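Local coordinates for D-alanyl-D-alanine carboxypeptidase (Mycobacterium tuberculosis H37Rv, PDB 4RYE), which shows D,D-carboxypeptidase activity on synthetic pentapeptides and probably trims the D-alanine end of peptidoglycan stem peptides, as a serine enzyme of cell wall biogenesis, at residues A54-D59 against H112-Q117; V160-A165 against V220-R225. One frame throughout, in Å; residues are numbered along the deposited sequence.

Interaction 1. Residues A54-D59 against H112-Q117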
ATOM      1  N   ALA A  54       4.641   0.089  -7.482  1.00 14.18           N
ATOM      2  CA  ALA A  54       4.119  -1.082  -8.190  1.00 16.27           C
ATOM      3  C   ALA A  54       3.340  -0.702  -9.455  1.00 15.28           C
ATOM      4  O   ALA A  54       3.472  -1.359 -10.489  1.00 14.26           O
ATOM      5  CB  ALA A  54       3.250  -1.954  -7.256  1.00 13.09           C
ATOM      6  N   LEU A  55       2.522   0.345  -9.370  1.00 14.03           N
ATOM      7  CA  LEU A  55       1.796   0.842 -10.546  1.00 15.22           C
ATOM      8  C   LEU A  55       2.728   1.240 -11.694  1.00 16.56           C
ATOM      9  O   LEU A  55       2.477   0.915 -12.854  1.00 18.30           O
ATOM     10  CB  LEU A  55       0.957   2.062 -10.175  1.00 20.39           C
ATOM     11  CG  LEU A  55      -0.426   1.844  -9.580  1.00 27.53           C
ATOM     12  CD1 LEU A  55      -0.979   3.193  -9.127  1.00 28.34           C
ATOM     13  CD2 LEU A  55      -1.340   1.197 -10.606  1.00 24.21           C
ATOM     14  N   VAL A  56       3.796   1.967 -11.373  1.00 14.67           N
ATOM     15  CA  VAL A  56       4.759   2.374 -12.387  1.00 15.08           C
ATOM     16  C   VAL A  56       5.426   1.135 -12.996  1.00 19.79           C
ATOM     17  O   VAL A  56       5.544   1.015 -14.224  1.00 16.40           O
ATOM     18  CB  VAL A  56       5.834   3.312 -11.796  1.00 19.04           C
ATOM     19  CG1 VAL A  56       6.959   3.543 -12.810  1.00 17.41           C
ATOM     20  CG2 VAL A  56       5.208   4.638 -11.375  1.00 17.02           C
ATOM     21  N   ALA A  57       5.856   0.211 -12.137  1.00 16.44           N
ATOM     22  CA  ALA A  57       6.526  -1.008 -12.601  1.00 16.44           C
ATOM     23  C   ALA A  57       5.626  -1.821 -13.528  1.00 19.02           C
ATOM     24  O   ALA A  57       6.075  -2.321 -14.557  1.00 21.65           O
ATOM     25  CB  ALA A  57       6.973  -1.867 -11.415  1.00 13.63           C
ATOM     26  N   LEU A  58       4.356  -1.950 -13.160  1.00 16.99           N
ATOM     27  CA  LEU A  58       3.419  -2.726 -13.959  1.00 15.21           C
ATOM     28  C   LEU A  58       3.115  -2.060 -15.286  1.00 19.18           C
ATOM     29  O   LEU A  58       2.864  -2.740 -16.283  1.00 19.28           O
ATOM     30  CB  LEU A  58       2.128  -2.981 -13.182  1.00 20.69           C
ATOM     31  CG  LEU A  58       2.281  -4.030 -12.085  1.00 20.06           C
ATOM     32  CD1 LEU A  58       1.110  -3.953 -11.125  1.00 18.55           C
ATOM     33  CD2 LEU A  58       2.404  -5.415 -12.710  1.00 19.08           C
ATOM     34  N   ASP A  59       3.144  -0.735 -15.315  1.00 16.50           N
ATOM     35  CA  ASP A  59       2.952  -0.025 -16.582  1.00 26.79           C
ATOM     36  C   ASP A  59       4.135  -0.173 -17.541  1.00 27.19           C
ATOM     37  O   ASP A  59       3.948  -0.312 -18.744  1.00 24.13           O
ATOM     38  CB  ASP A  59       2.691   1.467 -16.349  1.00 30.90           C
ATOM     39  CG  ASP A  59       1.264   1.752 -15.924  1.00 50.54           C
ATOM     40  OD1 ASP A  59       0.454   0.803 -15.835  1.00 57.71           O
ATOM     41  OD2 ASP A  59       0.953   2.937 -15.688  1.00 62.31           O
ATOM     42  N   HIS A 112      16.013   0.552 -10.092  1.00 24.03           N
ATOM     43  CA  HIS A 112      17.121   0.282 -11.010  1.00 24.52           C
ATOM     44  C   HIS A 112      16.576  -0.044 -12.411  1.00 22.51           C
ATOM     45  O   HIS A 112      16.990   0.580 -13.397  1.00 23.64           O
ATOM     46  CB  HIS A 112      17.999  -0.852 -10.438  1.00 26.02           C
ATOM     47  CG  HIS A 112      19.142  -1.274 -11.314  1.00 28.92           C
ATOM     48  ND1 HIS A 112      20.135  -2.122 -10.868  1.00 36.24           N
ATOM     49  CD2 HIS A 112      19.441  -0.995 -12.606  1.00 27.15           C
ATOM     50  CE1 HIS A 112      20.999  -2.338 -11.844  1.00 37.49           C
ATOM     51  NE2 HIS A 112      20.599  -1.674 -12.910  1.00 36.11           N
HETATM   52  N   MSE A 113      15.653  -1.002 -12.499  1.00 20.30           N
HETATM   53  CA  MSE A 113      15.024  -1.358 -13.779  1.00 26.32           C
HETATM   54  C   MSE A 113      14.298  -0.186 -14.430  1.00 26.27           C
HETATM   55  O   MSE A 113      14.178  -0.128 -15.645  1.00 25.33           O
HETATM   56  CB  MSE A 113      14.029  -2.510 -13.604  1.00 24.65           C
HETATM   57  CG  MSE A 113      14.651  -3.778 -13.081  1.00 29.26           C
HETATM   58 SE   MSE A 113      13.401  -5.294 -13.044  0.68 28.12          SE
HETATM   59  CE  MSE A 113      13.175  -5.442 -14.978  1.00 28.97           C
ATOM     60  N   LEU A 114      13.805   0.742 -13.622  1.00 22.06           N
ATOM     61  CA  LEU A 114      13.018   1.849 -14.142  1.00 21.38           C
ATOM     62  C   LEU A 114      13.857   3.058 -14.529  1.00 25.61           C
ATOM     63  O   LEU A 114      13.316   4.072 -14.961  1.00 28.21           O
ATOM     64  CB  LEU A 114      11.948   2.251 -13.128  1.00 21.36           C
ATOM     65  CG  LEU A 114      10.858   1.196 -12.949  1.00 17.30           C
ATOM     66  CD1 LEU A 114      10.053   1.437 -11.680  1.00 15.46           C
ATOM     67  CD2 LEU A 114       9.947   1.184 -14.188  1.00 17.83           C
ATOM     68  N   GLY A 115      15.172   2.960 -14.375  1.00 26.77           N
ATOM     69  CA  GLY A 115      16.057   4.036 -14.788  1.00 24.95           C
ATOM     70  C   GLY A 115      16.776   4.747 -13.652  1.00 28.16           C
ATOM     71  O   GLY A 115      17.449   5.757 -13.868  1.00 27.73           O
ATOM     72  N   GLY A 116      16.638   4.228 -12.438  1.00 28.28           N
ATOM     73  CA  GLY A 116      17.331   4.803 -11.301  1.00 28.24           C
ATOM     74  C   GLY A 116      16.417   5.409 -10.255  1.00 26.27           C
ATOM     75  O   GLY A 116      15.211   5.561 -10.470  1.00 24.11           O
ATOM     76  N   GLN A 117      17.003   5.769  -9.113  1.00 25.01           N
ATOM     77  CA  GLN A 117      16.240   6.308  -7.986  1.00 28.83           C
ATOM     78  C   GLN A 117      15.505   7.602  -8.332  1.00 21.05           C
ATOM     79  O   GLN A 117      14.300   7.700  -8.143  1.00 20.99           O
ATOM     80  CB  GLN A 117      17.170   6.548  -6.792  1.00 36.08           C
ATOM     81  CG  GLN A 117      17.756   5.277  -6.195  1.00 37.14           C
ATOM     82  CD  GLN A 117      16.794   4.588  -5.243  1.00 39.67           C
ATOM     83  OE1 GLN A 117      16.308   5.200  -4.290  1.00 41.01           O
ATOM     84  NE2 GLN A 117      16.503   3.321  -5.503  1.00 40.15           N
TER
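Val-56 and Leu-114 meet through their methyl groups, and the contact is apolar on the evidence that both close pairs are carbon to carbon; no hydrogen bond spans the two segments either. Val-56 CG1 faces the fork of the leucine, 3.9 Å from Leu-114 CD1 and 4.0 Å from Leu-114 CD2, so one valine methyl sits against both branches. This follows from the valine torsion: CG1 lies opposite the backbone N (chi1 171°), which carries it from helix 50-60 toward the other segment. Leu-114 CD2 also approaches the helix backbone, at 4.4 Å from Ala-57 CA. Only 109 Å² is buried here, in keeping with so few touching groups.

The next shell holds the backbone on which Leu-114 sits. Gly-115 is the first residue to leave helical backbone angles; it turns the chain with a positive phi of 113° and a 3.2 Å bond from Gly-115 N to His-112 O, part of a Schellman motif. Gly-116 then takes the N-cap position of helix 117-130, and its carbonyl accepts a bond from Thr-120. Leu-114 O is hydrogen-bonded by Lys-123, which ties the turn to the following helix. That same helix packs on Val-56 through Lys-123, Met-124 and Lys-127, while Leu-95 of helix 91-100 touches Ala-57.

Helix 50-60 begins at Lys-50, by similarity the proton acceptor, about 10 Å from Ala-57 between side chains. Helix 104-113 starts just beyond Ser-102, also assigned to the active site by similarity. The contact therefore joins the middle of helix 50-60 to the turn after helix 104-113, within the helical region of the penicillin-binding protein and serine beta-lactamase fold.

Interaction 2. Residues V160-A165 against V220-R225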
ATOM      1  N   VAL A 160      -7.239   6.282  -3.621  1.00 12.88           N
ATOM      2  CA  VAL A 160      -7.275   6.577  -5.045  1.00 12.67           C
ATOM      3  C   VAL A 160      -6.181   5.782  -5.744  1.00 13.11           C
ATOM      4  O   VAL A 160      -6.394   5.180  -6.810  1.00 13.15           O
ATOM      5  CB  VAL A 160      -7.109   8.095  -5.295  1.00 12.68           C
ATOM      6  CG1 VAL A 160      -6.831   8.383  -6.776  1.00 15.79           C
ATOM      7  CG2 VAL A 160      -8.371   8.845  -4.815  1.00 13.25           C
ATOM      8  N   ILE A 161      -5.004   5.757  -5.140  1.00 11.87           N
ATOM      9  CA  ILE A 161      -3.886   5.015  -5.727  1.00 11.62           C
ATOM     10  C   ILE A 161      -4.147   3.510  -5.660  1.00 18.54           C
ATOM     11  O   ILE A 161      -3.918   2.785  -6.634  1.00 13.16           O
ATOM     12  CB  ILE A 161      -2.556   5.384  -5.017  1.00 11.41           C
ATOM     13  CG1 ILE A 161      -2.106   6.779  -5.465  1.00 14.31           C
ATOM     14  CG2 ILE A 161      -1.463   4.357  -5.311  1.00 12.78           C
ATOM     15  CD1 ILE A 161      -1.173   7.500  -4.487  1.00 15.90           C
ATOM     16  N   PHE A 162      -4.652   3.037  -4.524  1.00 12.41           N
ATOM     17  CA  PHE A 162      -4.933   1.612  -4.380  1.00 13.12           C
ATOM     18  C   PHE A 162      -6.034   1.119  -5.319  1.00 12.59           C
ATOM     19  O   PHE A 162      -6.023  -0.027  -5.781  1.00 15.38           O
ATOM     20  CB  PHE A 162      -5.318   1.282  -2.944  1.00 13.29           C
ATOM     21  CG  PHE A 162      -5.070  -0.151  -2.584  1.00 16.60           C
ATOM     22  CD1 PHE A 162      -3.793  -0.583  -2.275  1.00 18.69           C
ATOM     23  CD2 PHE A 162      -6.108  -1.069  -2.560  1.00 15.99           C
ATOM     24  CE1 PHE A 162      -3.550  -1.912  -1.941  1.00 19.30           C
ATOM     25  CE2 PHE A 162      -5.877  -2.405  -2.229  1.00 19.24           C
ATOM     26  CZ  PHE A 162      -4.592  -2.824  -1.920  1.00 16.72           C
ATOM     27  N   ARG A 163      -7.007   1.975  -5.558  1.00 13.81           N
ATOM     28  CA  ARG A 163      -8.109   1.664  -6.459  1.00 16.29           C
ATOM     29  C   ARG A 163      -7.584   1.446  -7.878  1.00 19.44           C
ATOM     30  O   ARG A 163      -8.020   0.529  -8.586  1.00 16.68           O
ATOM     31  CB  ARG A 163      -9.110   2.820  -6.422  1.00 19.54           C
ATOM     32  CG  ARG A 163     -10.367   2.598  -7.201  1.00 25.48           C
ATOM     33  CD  ARG A 163     -11.376   3.682  -6.846  1.00 29.93           C
ATOM     34  NE  ARG A 163     -12.609   3.511  -7.596  1.00 27.13           N
ATOM     35  CZ  ARG A 163     -13.300   4.509  -8.127  1.00 26.65           C
ATOM     36  NH1 ARG A 163     -12.871   5.763  -7.991  1.00 21.82           N
ATOM     37  NH2 ARG A 163     -14.408   4.247  -8.801  1.00 28.32           N
ATOM     38  N   ALA A 164      -6.635   2.280  -8.285  1.00 17.33           N
ATOM     39  CA  ALA A 164      -6.013   2.128  -9.599  1.00 21.10           C
ATOM     40  C   ALA A 164      -5.218   0.828  -9.660  1.00 19.00           C
ATOM     41  O   ALA A 164      -5.226   0.128 -10.680  1.00 19.28           O
ATOM     42  CB  ALA A 164      -5.109   3.331  -9.916  1.00 16.39           C
ATOM     43  N   ALA A 165      -4.517   0.508  -8.575  1.00 14.26           N
ATOM     44  CA  ALA A 165      -3.714  -0.703  -8.532  1.00 14.22           C
ATOM     45  C   ALA A 165      -4.588  -1.956  -8.578  1.00 14.21           C
ATOM     46  O   ALA A 165      -4.253  -2.918  -9.258  1.00 17.60           O
ATOM     47  CB  ALA A 165      -2.806  -0.716  -7.297  1.00 11.97           C
ATOM     48  N   VAL A 220      -3.179   0.718   3.737  1.00 16.05           N
ATOM     49  CA  VAL A 220      -4.201   0.878   2.718  1.00 14.50           C
ATOM     50  C   VAL A 220      -4.596  -0.529   2.287  1.00 12.07           C
ATOM     51  O   VAL A 220      -3.758  -1.419   2.221  1.00 16.72           O
ATOM     52  CB  VAL A 220      -3.705   1.725   1.513  1.00 16.18           C
ATOM     53  CG1 VAL A 220      -2.511   1.052   0.803  1.00 14.37           C
ATOM     54  CG2 VAL A 220      -4.842   1.971   0.541  1.00 14.27           C
ATOM     55  N   GLY A 221      -5.874  -0.751   2.026  1.00 12.67           N
ATOM     56  CA  GLY A 221      -6.282  -2.083   1.607  1.00 15.24           C
ATOM     57  C   GLY A 221      -7.739  -2.179   1.216  1.00 16.86           C
ATOM     58  O   GLY A 221      -8.484  -1.202   1.309  1.00 17.44           O
ATOM     59  N   ALA A 222      -8.155  -3.368   0.794  1.00 12.39           N
ATOM     60  CA  ALA A 222      -9.512  -3.523   0.281  1.00 13.42           C
ATOM     61  C   ALA A 222     -10.126  -4.860   0.673  1.00 17.43           C
ATOM     62  O   ALA A 222      -9.414  -5.816   0.959  1.00 16.04           O
ATOM     63  CB  ALA A 222      -9.523  -3.356  -1.223  1.00 15.24           C
ATOM     64  N   ALA A 223     -11.458  -4.904   0.680  1.00 15.25           N
ATOM     65  CA  ALA A 223     -12.202  -6.119   0.990  1.00 18.33           C
ATOM     66  C   ALA A 223     -13.496  -6.133   0.190  1.00 19.49           C
ATOM     67  O   ALA A 223     -13.953  -5.092  -0.270  1.00 18.77           O
ATOM     68  CB  ALA A 223     -12.505  -6.194   2.482  1.00 13.12           C
ATOM     69  N   ALA A 224     -14.078  -7.318   0.028  1.00 16.68           N
ATOM     70  CA  ALA A 224     -15.359  -7.475  -0.661  1.00 16.73           C
ATOM     71  C   ALA A 224     -16.265  -8.340   0.198  1.00 22.00           C
ATOM     72  O   ALA A 224     -15.850  -9.412   0.639  1.00 14.54           O
ATOM     73  CB  ALA A 224     -15.161  -8.151  -2.009  1.00 14.00           C
ATOM     74  N   ARG A 225     -17.494  -7.882   0.419  1.00 15.57           N
ATOM     75  CA  ARG A 225     -18.514  -8.669   1.104  1.00 17.92           C
ATOM     76  C   ARG A 225     -19.893  -8.278   0.601  1.00 23.01           C
ATOM     77  O   ARG A 225     -20.173  -7.084   0.416  1.00 18.41           O
ATOM     78  CB  ARG A 225     -18.462  -8.437   2.623  1.00 16.42           C
ATOM     79  CG  ARG A 225     -17.328  -9.130   3.348  1.00 17.18           C
ATOM     80  CD  ARG A 225     -17.552  -9.136   4.851  1.00 21.63           C
ATOM     81  NE  ARG A 225     -16.452  -9.813   5.535  1.00 26.71           N
ATOM     82  CZ  ARG A 225     -16.391 -10.006   6.845  1.00 22.61           C
ATOM     83  NH1 ARG A 225     -17.367  -9.571   7.625  1.00 25.83           N
ATOM     84  NH2 ARG A 225     -15.348 -10.635   7.371  1.00 21.63           N
TER
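Phe-162 packs against Val-220, Gly-221 and Ala-222, where the axes of 160-165 and 220-225 approach to 8.7 Å at a crossing angle of -53°. Its CG lies opposite the backbone N (chi1 -156°), which sends the ring out over the strand. At the root, Phe-162 CB lies 3.6 Å from Val-220 CG2, and CG stays near the same methyl. On one flank Phe-162 CD1 is 3.7 Å from Val-220 CG1, so both valine branches share the base of the phenylalanine. Further out, CE1 passes toward Val-220 O, which lies over one face.

On the other flank, Phe-162 CE2 has Ala-222 CB at 3.9 Å, at the ring edge. CE2 and the tip, CZ, of Phe-162 both meet Gly-221 CA, at 3.9 and 4.0 Å. This carbon forms a CH-pi contact, 4.2 Å from the Phe-162 ring centroid and 23° off the normal.

Phe-162 also touches Val-231 of strand 228-237, and the Val-220 side chain is about 9 Å from those of Ser-47 and Lys-50. No hydrogen bond links the segments, which implies a buried contact resting on shape fit, dispersion and one CH-pi approach.

From the N terminus, the chain passes Ser-47 and enters helix 50-60, and interaction 1 closes a loop of 52 intervening residues, which include helix 91-100 and Ser-102. Helix 117-130 follows before interaction 2 opens in helix 155-166. It closes on strand 218-225 after 54 residues that carry the 179-192 hairpin and strand 204-212 with Lys-208. The two loops run in series and neither nest nor cross. Their centres are 21 Å apart, yet they touch: Leu-55 CD2 lies 3.7 Å from Ala-165 CA. Helix 50-60 thus meets helix 155-166, which in turn packs on the antiparallel sheet through interaction 2.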